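Local structure of phosphopantothenoylcysteine decarboxylase (6EOA) at residues 170-182 and 215-227. The protein binds FMN and, as a member of the flavin-containing cysteine decarboxylase family, probably decarboxylates phosphopantothenoylcysteine on the route to coenzyme A. Sequence-based numbering, arbitrary orientation.
Sequences IVCPAMNTYMYQH and GPGKMTDWRDIVS. With FMN (flavin mononucleotide), chain B.
Ala-174 and Met-219 meet CB to CB at 3.5 Å, tighter than usual for two carbons, where strand 169-173 of the Rossmann-like parallel sheet of this HFCD flavoprotein runs out beside the chain leading into helix 222-237. On this buried side Met-219, with chi1 at -169°, carries CG away from its own N and sets it against both Ala-174 CB and Cys-172 CB. Cys-172 SG touches Ile-225 CD1, in the first turn of that helix, at 3.4 Å; Pro-138 of the adjacent strand also packs on Met-219. One step along, the backbones join: Met-175 N donates to Gly-217 O (2.9 Å, 161° at the hydrogen), tilted out of the carbonyl plane. Beside this bond Gly-217 CA comes to 3.4 Å from Met-175 O in a CA-H...O contact. Just before it, Ala-174 O accepts from FMN N3 at 2.8 Å, so the contact borders the flavin pocket. Toward exposed Gly-215 and Gln-181 the packing is looser. Pro-216 lies across Thr-177, its CD 3.5 Å from OG1, and Tyr-180 CD2 comes no nearer than 4.3 Å to Pro-216 CB. Thr-177 OG1 gives a weak bond to Pro-216 O and receives Gln-181 NE2, which lies 2.7 Å from OG1 with the hydroxyl almost in its amide plane.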
ATOM      1  N   ILE A 170      11.431  11.384 -15.650  1.00 67.64           N
ATOM      2  CA  ILE A 170      12.652  11.622 -14.898  1.00 68.03           C
ATOM      3  C   ILE A 170      12.407  11.419 -13.410  1.00 67.49           C
ATOM      4  O   ILE A 170      11.570  12.091 -12.812  1.00 66.49           O
ATOM      5  CB  ILE A 170      13.198  13.037 -15.126  1.00 66.54           C
ATOM      6  CG1 ILE A 170      13.490  13.259 -16.613  1.00 67.72           C
ATOM      7  CG2 ILE A 170      14.448  13.255 -14.295  1.00 64.98           C
ATOM      8  CD1 ILE A 170      13.898  14.675 -16.946  1.00 68.77           C
ATOM      9  N   VAL A 171      13.146  10.487 -12.818  1.00 68.19           N
ATOM     10  CA  VAL A 171      13.012  10.189 -11.400  1.00 68.41           C
ATOM     11  C   VAL A 171      14.208  10.720 -10.612  1.00 64.14           C
ATOM     12  O   VAL A 171      15.354  10.414 -10.926  1.00 65.03           O
ATOM     13  CB  VAL A 171      12.875   8.680 -11.161  1.00 67.40           C
ATOM     14  CG1 VAL A 171      12.530   8.410  -9.711  1.00 67.22           C
ATOM     15  CG2 VAL A 171      11.809   8.108 -12.071  1.00 69.48           C
ATOM     16  N   CYS A 172      13.932  11.520  -9.590  1.00 62.23           N
ATOM     17  CA  CYS A 172      14.984  12.080  -8.756  1.00 60.70           C
ATOM     18  C   CYS A 172      14.868  11.562  -7.334  1.00 60.03           C
ATOM     19  O   CYS A 172      14.201  12.171  -6.501  1.00 61.51           O
ATOM     20  CB  CYS A 172      14.927  13.606  -8.768  1.00 60.98           C
ATOM     21  SG  CYS A 172      14.745  14.319 -10.424  1.00 66.71           S
ATOM     22  N   PRO A 173      15.521  10.424  -7.054  1.00 61.48           N
ATOM     23  CA  PRO A 173      15.470   9.838  -5.712  1.00 61.34           C
ATOM     24  C   PRO A 173      15.995  10.818  -4.669  1.00 63.55           C
ATOM     25  O   PRO A 173      16.954  11.546  -4.927  1.00 65.01           O
ATOM     26  CB  PRO A 173      16.375   8.606  -5.825  1.00 59.31           C
ATOM     27  CG  PRO A 173      16.411   8.291  -7.292  1.00 60.60           C
ATOM     28  CD  PRO A 173      16.341   9.622  -7.978  1.00 59.87           C
ATOM     29  N   ALA A 174      15.345  10.847  -3.513  1.00 60.63           N
ATOM     30  CA  ALA A 174      15.723  11.752  -2.438  1.00 62.18           C
ATOM     31  C   ALA A 174      15.329  11.137  -1.111  1.00 63.22           C
ATOM     32  O   ALA A 174      14.147  11.077  -0.770  1.00 59.73           O
ATOM     33  CB  ALA A 174      15.066  13.102  -2.614  1.00 58.96           C
ATOM     34  N   MET A 175      16.322  10.674  -0.362  1.00 65.23           N
ATOM     35  CA  MET A 175      16.042   9.933   0.854  1.00 65.43           C
ATOM     36  C   MET A 175      17.231   9.923   1.798  1.00 69.30           C
ATOM     37  O   MET A 175      18.346  10.286   1.419  1.00 70.48           O
ATOM     38  CB  MET A 175      15.624   8.496   0.508  1.00 61.76           C
ATOM     39  CG  MET A 175      16.672   7.691  -0.252  1.00 61.49           C
ATOM     40  SD  MET A 175      16.006   6.179  -0.991  1.00 69.18           S
ATOM     41  CE  MET A 175      15.199   6.845  -2.447  1.00 62.42           C
ATOM     42  N   ASN A 176      16.973   9.522   3.040  1.00 70.39           N
ATOM     43  CA  ASN A 176      18.032   9.307   4.008  1.00 70.13           C
ATOM     44  C   ASN A 176      19.029   8.324   3.418  1.00 68.48           C
ATOM     45  O   ASN A 176      18.638   7.389   2.716  1.00 65.30           O
ATOM     46  CB  ASN A 176      17.466   8.790   5.330  1.00 71.47           C
ATOM     47  CG  ASN A 176      18.548   8.417   6.320  1.00 75.79           C
ATOM     48  OD1 ASN A 176      18.914   7.250   6.442  1.00 79.26           O
ATOM     49  ND2 ASN A 176      19.070   9.411   7.028  1.00 75.72           N
ATOM     50  N   THR A 177      20.312   8.545   3.682  1.00 69.14           N
ATOM     51  CA  THR A 177      21.353   7.781   3.016  1.00 71.15           C
ATOM     52  C   THR A 177      21.242   6.286   3.301  1.00 70.96           C
ATOM     53  O   THR A 177      21.563   5.463   2.448  1.00 74.09           O
ATOM     54  CB  THR A 177      22.765   8.281   3.409  1.00 75.29           C
ATOM     55  OG1 THR A 177      23.755   7.418   2.836  1.00 76.33           O
ATOM     56  CG2 THR A 177      22.931   8.319   4.921  1.00 79.21           C
ATOM     57  N   TYR A 178      20.763   5.932   4.486  1.00 70.13           N
ATOM     58  CA  TYR A 178      20.613   4.525   4.826  1.00 71.34           C
ATOM     59  C   TYR A 178      19.406   3.908   4.126  1.00 69.19           C
ATOM     60  O   TYR A 178      19.337   2.692   3.954  1.00 68.64           O
ATOM     61  CB  TYR A 178      20.517   4.346   6.340  1.00 75.44           C
ATOM     62  CG  TYR A 178      21.867   4.407   7.015  1.00 84.98           C
ATOM     63  CD1 TYR A 178      22.922   3.627   6.559  1.00 90.60           C
ATOM     64  CD2 TYR A 178      22.098   5.258   8.088  1.00 89.49           C
ATOM     65  CE1 TYR A 178      24.165   3.681   7.160  1.00 95.39           C
ATOM     66  CE2 TYR A 178      23.340   5.319   8.698  1.00 94.43           C
ATOM     67  CZ  TYR A 178      24.370   4.528   8.230  1.00 97.79           C
ATOM     68  OH  TYR A 178      25.609   4.582   8.829  1.00103.70           O
ATOM     69  N   MET A 179      18.456   4.742   3.714  1.00 67.08           N
ATOM     70  CA  MET A 179      17.360   4.255   2.887  1.00 69.64           C
ATOM     71  C   MET A 179      17.862   4.007   1.471  1.00 67.08           C
ATOM     72  O   MET A 179      17.488   3.022   0.837  1.00 60.91           O
ATOM     73  CB  MET A 179      16.188   5.239   2.865  1.00 70.24           C
ATOM     74  CG  MET A 179      15.278   5.155   4.081  1.00 72.73           C
ATOM     75  SD  MET A 179      13.642   5.833   3.738  1.00 66.49           S
ATOM     76  CE  MET A 179      12.848   5.642   5.333  1.00 70.18           C
ATOM     77  N   TYR A 180      18.722   4.897   0.981  1.00 68.70           N
ATOM     78  CA  TYR A 180      19.268   4.749  -0.363  1.00 71.71           C
ATOM     79  C   TYR A 180      20.230   3.571  -0.457  1.00 75.43           C
ATOM     80  O   TYR A 180      20.310   2.914  -1.493  1.00 77.31           O
ATOM     81  CB  TYR A 180      19.976   6.028  -0.816  1.00 73.00           C
ATOM     82  CG  TYR A 180      20.445   5.947  -2.253  1.00 73.90           C
ATOM     83  CD1 TYR A 180      19.544   6.082  -3.301  1.00 71.36           C
ATOM     84  CD2 TYR A 180      21.781   5.708  -2.562  1.00 74.15           C
ATOM     85  CE1 TYR A 180      19.955   5.991  -4.613  1.00 71.09           C
ATOM     86  CE2 TYR A 180      22.201   5.619  -3.880  1.00 74.87           C
ATOM     87  CZ  TYR A 180      21.279   5.764  -4.900  1.00 73.34           C
ATOM     88  OH  TYR A 180      21.672   5.680  -6.216  1.00 76.11           O
ATOM     89  N   GLN A 181      20.959   3.305   0.626  1.00 76.57           N
ATOM     90  CA  GLN A 181      21.920   2.204   0.655  1.00 82.07           C
ATOM     91  C   GLN A 181      21.256   0.846   0.853  1.00 80.30           C
ATOM     92  O   GLN A 181      21.897  -0.190   0.671  1.00 82.21           O
ATOM     93  CB  GLN A 181      22.953   2.429   1.760  1.00 88.48           C
ATOM     94  CG  GLN A 181      23.893   3.584   1.501  1.00 93.77           C
ATOM     95  CD  GLN A 181      24.853   3.810   2.647  1.00100.24           C
ATOM     96  OE1 GLN A 181      25.616   2.916   3.017  1.00104.69           O
ATOM     97  NE2 GLN A 181      24.816   5.008   3.224  1.00100.84           N
ATOM     98  N   HIS A 182      19.982   0.859   1.238  1.00 78.52           N
ATOM     99  CA  HIS A 182      19.194  -0.362   1.400  1.00 75.41           C
ATOM    100  C   HIS A 182      19.264  -1.217   0.132  1.00 74.14           C
ATOM    101  O   HIS A 182      19.310  -0.688  -0.979  1.00 73.17           O
ATOM    102  CB  HIS A 182      17.743  -0.006   1.740  1.00 72.93           C
ATOM    103  CG  HIS A 182      16.936  -1.147   2.273  1.00 70.22           C
ATOM    104  ND1 HIS A 182      16.247  -2.020   1.458  1.00 71.33           N
ATOM    105  CD2 HIS A 182      16.684  -1.543   3.543  1.00 70.98           C
ATOM    106  CE1 HIS A 182      15.616  -2.908   2.203  1.00 71.41           C
ATOM    107  NE2 HIS A 182      15.864  -2.641   3.473  1.00 71.61           N
ATOM    108  N   GLY A 215      27.480  10.475   2.374  1.00 88.79           N
ATOM    109  CA  GLY A 215      26.050  10.284   2.513  1.00 86.18           C
ATOM    110  C   GLY A 215      25.280  10.519   1.225  1.00 84.63           C
ATOM    111  O   GLY A 215      24.677  11.580   1.043  1.00 85.61           O
ATOM    112  N   PRO A 216      25.299   9.532   0.317  1.00 81.47           N
ATOM    113  CA  PRO A 216      24.497   9.611  -0.909  1.00 77.91           C
ATOM    114  C   PRO A 216      23.008   9.484  -0.610  1.00 75.04           C
ATOM    115  O   PRO A 216      22.617   8.609   0.161  1.00 77.60           O
ATOM    116  CB  PRO A 216      24.992   8.420  -1.733  1.00 78.01           C
ATOM    117  CG  PRO A 216      25.499   7.453  -0.716  1.00 80.77           C
ATOM    118  CD  PRO A 216      26.101   8.297   0.374  1.00 82.00           C
ATOM    119  N   GLY A 217      22.193  10.348  -1.207  1.00 72.48           N
ATOM    120  CA  GLY A 217      20.758  10.296  -1.000  1.00 68.50           C
ATOM    121  C   GLY A 217      20.062  11.628  -1.204  1.00 69.14           C
ATOM    122  O   GLY A 217      18.854  11.672  -1.446  1.00 69.51           O
ATOM    123  N   LYS A 218      20.820  12.714  -1.099  1.00 69.97           N
ATOM    124  CA  LYS A 218      20.274  14.051  -1.297  1.00 72.72           C
ATOM    125  C   LYS A 218      19.844  14.231  -2.746  1.00 71.20           C
ATOM    126  O   LYS A 218      20.558  13.834  -3.665  1.00 72.50           O
ATOM    127  CB  LYS A 218      21.300  15.120  -0.905  1.00 81.00           C
ATOM    128  CG  LYS A 218      20.834  16.553  -1.116  1.00 86.05           C
ATOM    129  CD  LYS A 218      21.655  17.529  -0.279  1.00 92.04           C
ATOM    130  CE  LYS A 218      20.824  18.732   0.138  1.00 94.06           C
ATOM    131  NZ  LYS A 218      20.932  18.986   1.603  1.00 95.91           N
ATOM    132  N   MET A 219      18.670  14.822  -2.943  1.00 66.61           N
ATOM    133  CA  MET A 219      18.136  15.033  -4.281  1.00 65.67           C
ATOM    134  C   MET A 219      19.073  15.882  -5.130  1.00 66.45           C
ATOM    135  O   MET A 219      19.793  16.740  -4.611  1.00 66.12           O
ATOM    136  CB  MET A 219      16.765  15.704  -4.209  1.00 64.52           C
ATOM    137  CG  MET A 219      16.013  15.726  -5.534  1.00 66.22           C
ATOM    138  SD  MET A 219      14.457  16.628  -5.433  1.00 62.74           S
ATOM    139  CE  MET A 219      15.053  18.257  -4.981  1.00 70.20           C
ATOM    140  N   THR A 220      19.077  15.615  -6.430  1.00 65.80           N
ATOM    141  CA  THR A 220      19.721  16.499  -7.387  1.00 69.57           C
ATOM    142  C   THR A 220      19.231  17.913  -7.116  1.00 67.83           C
ATOM    143  O   THR A 220      18.033  18.120  -6.912  1.00 63.22           O
ATOM    144  CB  THR A 220      19.396  16.100  -8.833  1.00 70.20           C
ATOM    145  OG1 THR A 220      19.678  14.707  -9.025  1.00 67.22           O
ATOM    146  CG2 THR A 220      20.200  16.936  -9.818  1.00 74.97           C
ATOM    147  N   ASP A 221      20.151  18.874  -7.079  1.00 67.55           N
ATOM    148  CA  ASP A 221      19.784  20.251  -6.768  1.00 70.56           C
ATOM    149  C   ASP A 221      18.666  20.726  -7.692  1.00 67.94           C
ATOM    150  O   ASP A 221      18.691  20.457  -8.892  1.00 68.03           O
ATOM    151  CB  ASP A 221      20.996  21.177  -6.870  1.00 76.34           C
ATOM    152  CG  ASP A 221      20.705  22.564  -6.336  1.00 80.53           C
ATOM    153  OD1 ASP A 221      20.766  22.751  -5.101  1.00 85.00           O
ATOM    154  OD2 ASP A 221      20.413  23.465  -7.150  1.00 77.63           O
ATOM    155  N   TRP A 222      17.677  21.410  -7.124  1.00 64.07           N
ATOM    156  CA  TRP A 222      16.471  21.756  -7.866  1.00 66.17           C
ATOM    157  C   TRP A 222      16.771  22.617  -9.093  1.00 68.66           C
ATOM    158  O   TRP A 222      16.062  22.544 -10.098  1.00 67.39           O
ATOM    159  CB  TRP A 222      15.464  22.463  -6.954  1.00 68.44           C
ATOM    160  CG  TRP A 222      15.862  23.842  -6.518  1.00 72.88           C
ATOM    161  CD1 TRP A 222      16.547  24.181  -5.388  1.00 74.41           C
ATOM    162  CD2 TRP A 222      15.580  25.071  -7.200  1.00 72.88           C
ATOM    163  NE1 TRP A 222      16.716  25.544  -5.328  1.00 76.83           N
ATOM    164  CE2 TRP A 222      16.132  26.113  -6.428  1.00 74.80           C
ATOM    165  CE3 TRP A 222      14.916  25.389  -8.389  1.00 71.80           C
ATOM    166  CZ2 TRP A 222      16.044  27.452  -6.808  1.00 75.63           C
ATOM    167  CZ3 TRP A 222      14.829  26.719  -8.764  1.00 71.73           C
ATOM    168  CH2 TRP A 222      15.390  27.733  -7.975  1.00 74.84           C
ATOM    169  N   ARG A 223      17.828  23.418  -9.022  1.00 71.75           N
ATOM    170  CA  ARG A 223      18.232  24.226 -10.168  1.00 78.14           C
ATOM    171  C   ARG A 223      18.749  23.328 -11.285  1.00 77.52           C
ATOM    172  O   ARG A 223      18.543  23.604 -12.467  1.00 77.11           O
ATOM    173  CB  ARG A 223      19.293  25.250  -9.766  1.00 81.94           C
ATOM    174  CG  ARG A 223      18.801  26.260  -8.751  1.00 85.49           C
ATOM    175  CD  ARG A 223      19.940  27.098  -8.200  1.00 93.54           C
ATOM    176  NE  ARG A 223      19.658  27.535  -6.836  1.00 98.96           N
ATOM    177  CZ  ARG A 223      20.071  26.894  -5.746  1.00104.13           C
ATOM    178  NH1 ARG A 223      20.796  25.787  -5.860  1.00104.74           N
ATOM    179  NH2 ARG A 223      19.765  27.361  -4.542  1.00106.58           N
ATOM    180  N   ASP A 224      19.421  22.247 -10.905  1.00 77.12           N
ATOM    181  CA  ASP A 224      19.885  21.278 -11.884  1.00 77.23           C
ATOM    182  C   ASP A 224      18.693  20.569 -12.510  1.00 74.24           C
ATOM    183  O   ASP A 224      18.673  20.335 -13.717  1.00 74.30           O
ATOM    184  CB  ASP A 224      20.845  20.276 -11.242  1.00 79.12           C
ATOM    185  CG  ASP A 224      22.138  20.927 -10.781  1.00 82.22           C
ATOM    186  OD1 ASP A 224      22.512  21.975 -11.352  1.00 85.54           O
ATOM    187  OD2 ASP A 224      22.778  20.394  -9.850  1.00 82.04           O
ATOM    188  N   ILE A 225      17.696  20.250 -11.689  1.00 71.56           N
ATOM    189  CA  ILE A 225      16.452  19.653 -12.174  1.00 71.70           C
ATOM    190  C   ILE A 225      15.803  20.506 -13.253  1.00 68.32           C
ATOM    191  O   ILE A 225      15.398  19.999 -14.300  1.00 66.41           O
ATOM    192  CB  ILE A 225      15.426  19.461 -11.041  1.00 72.35           C
ATOM    193  CG1 ILE A 225      16.055  18.712  -9.870  1.00 74.45           C
ATOM    194  CG2 ILE A 225      14.201  18.719 -11.555  1.00 72.53           C
ATOM    195  CD1 ILE A 225      16.418  17.310 -10.210  1.00 74.92           C
ATOM    196  N   VAL A 226      15.702  21.805 -12.984  1.00 70.01           N
ATOM    197  CA  VAL A 226      15.057  22.734 -13.903  1.00 73.54           C
ATOM    198  C   VAL A 226      15.791  22.784 -15.240  1.00 74.03           C
ATOM    199  O   VAL A 226      15.162  22.767 -16.299  1.00 74.43           O
ATOM    200  CB  VAL A 226      14.977  24.156 -13.308  1.00 75.64           C
ATOM    201  CG1 VAL A 226      14.484  25.150 -14.351  1.00 76.89           C
ATOM    202  CG2 VAL A 226      14.067  24.172 -12.094  1.00 72.44           C
ATOM    203  N   SER A 227      17.119  22.827 -15.192  1.00 75.82           N
ATOM    204  CA  SER A 227      17.910  22.914 -16.415  1.00 79.92           C
ATOM    205  C   SER A 227      17.898  21.581 -17.164  1.00 77.30           C
ATOM    206  O   SER A 227      18.041  21.554 -18.387  1.00 76.47           O
ATOM    207  CB  SER A 227      19.351  23.347 -16.115  1.00 83.07           C
ATOM    208  OG  SER A 227      20.151  22.254 -15.703  1.00 83.99           O
TER
HETATM  209  N1  FMN B 801      11.290   9.284   2.832  1.00 68.11           N
HETATM  210  C2  FMN B 801      12.228   9.401   1.825  1.00 67.99           C
HETATM  211  O2  FMN B 801      12.342   8.500   0.991  1.00 64.63           O
HETATM  212  N3  FMN B 801      13.039  10.521   1.763  1.00 69.20           N
HETATM  213  C4  FMN B 801      12.916  11.528   2.702  1.00 73.02           C
HETATM  214  O4  FMN B 801      13.640  12.521   2.635  1.00 74.67           O
HETATM  215  C4A FMN B 801      11.968  11.414   3.718  1.00 71.19           C
HETATM  216  N5  FMN B 801      11.831  12.412   4.666  1.00 68.94           N
HETATM  217  C5A FMN B 801      10.884  12.291   5.667  1.00 68.34           C
HETATM  218  C6  FMN B 801      10.739  13.298   6.619  1.00 65.10           C
HETATM  219  C7  FMN B 801       9.787  13.178   7.627  1.00 64.71           C
HETATM  220  C7M FMN B 801       9.636  14.263   8.655  1.00 62.85           C
HETATM  221  C8  FMN B 801       8.977  12.047   7.679  1.00 68.13           C
HETATM  222  C8M FMN B 801       7.944  11.893   8.757  1.00 70.53           C
HETATM  223  C9  FMN B 801       9.121  11.044   6.728  1.00 67.45           C
HETATM  224  C9A FMN B 801      10.072  11.162   5.722  1.00 68.37           C
HETATM  225  N10 FMN B 801      10.210  10.164   4.774  1.00 68.15           N
HETATM  226  C10 FMN B 801      11.155  10.284   3.775  1.00 68.69           C
HETATM  227  C1' FMN B 801       9.339   8.944   4.832  1.00 62.60           C
HETATM  228  C2' FMN B 801       8.145   9.112   3.897  1.00 60.70           C
HETATM  229  O2' FMN B 801       7.570  10.397   4.039  1.00 60.87           O
HETATM  230  C3' FMN B 801       7.099   8.045   4.181  1.00 60.81           C
HETATM  231  O3' FMN B 801       7.636   6.799   3.798  1.00 59.81           O
HETATM  232  C4' FMN B 801       5.817   8.329   3.406  1.00 64.10           C
HETATM  233  O4' FMN B 801       4.762   7.529   3.894  1.00 67.66           O
HETATM  234  C5' FMN B 801       6.032   8.054   1.924  1.00 62.75           C
HETATM  235  O5' FMN B 801       4.933   8.544   1.191  1.00 63.46           O
HETATM  236  P   FMN B 801       5.084   8.845  -0.388  1.00 56.32           P
HETATM  237  O1P FMN B 801       5.098   7.528  -1.132  1.00 53.37           O
HETATM  238  O2P FMN B 801       6.359   9.599  -0.695  1.00 56.82           O
HETATM  239  O3P FMN B 801       3.903   9.673  -0.818  1.00 57.17           O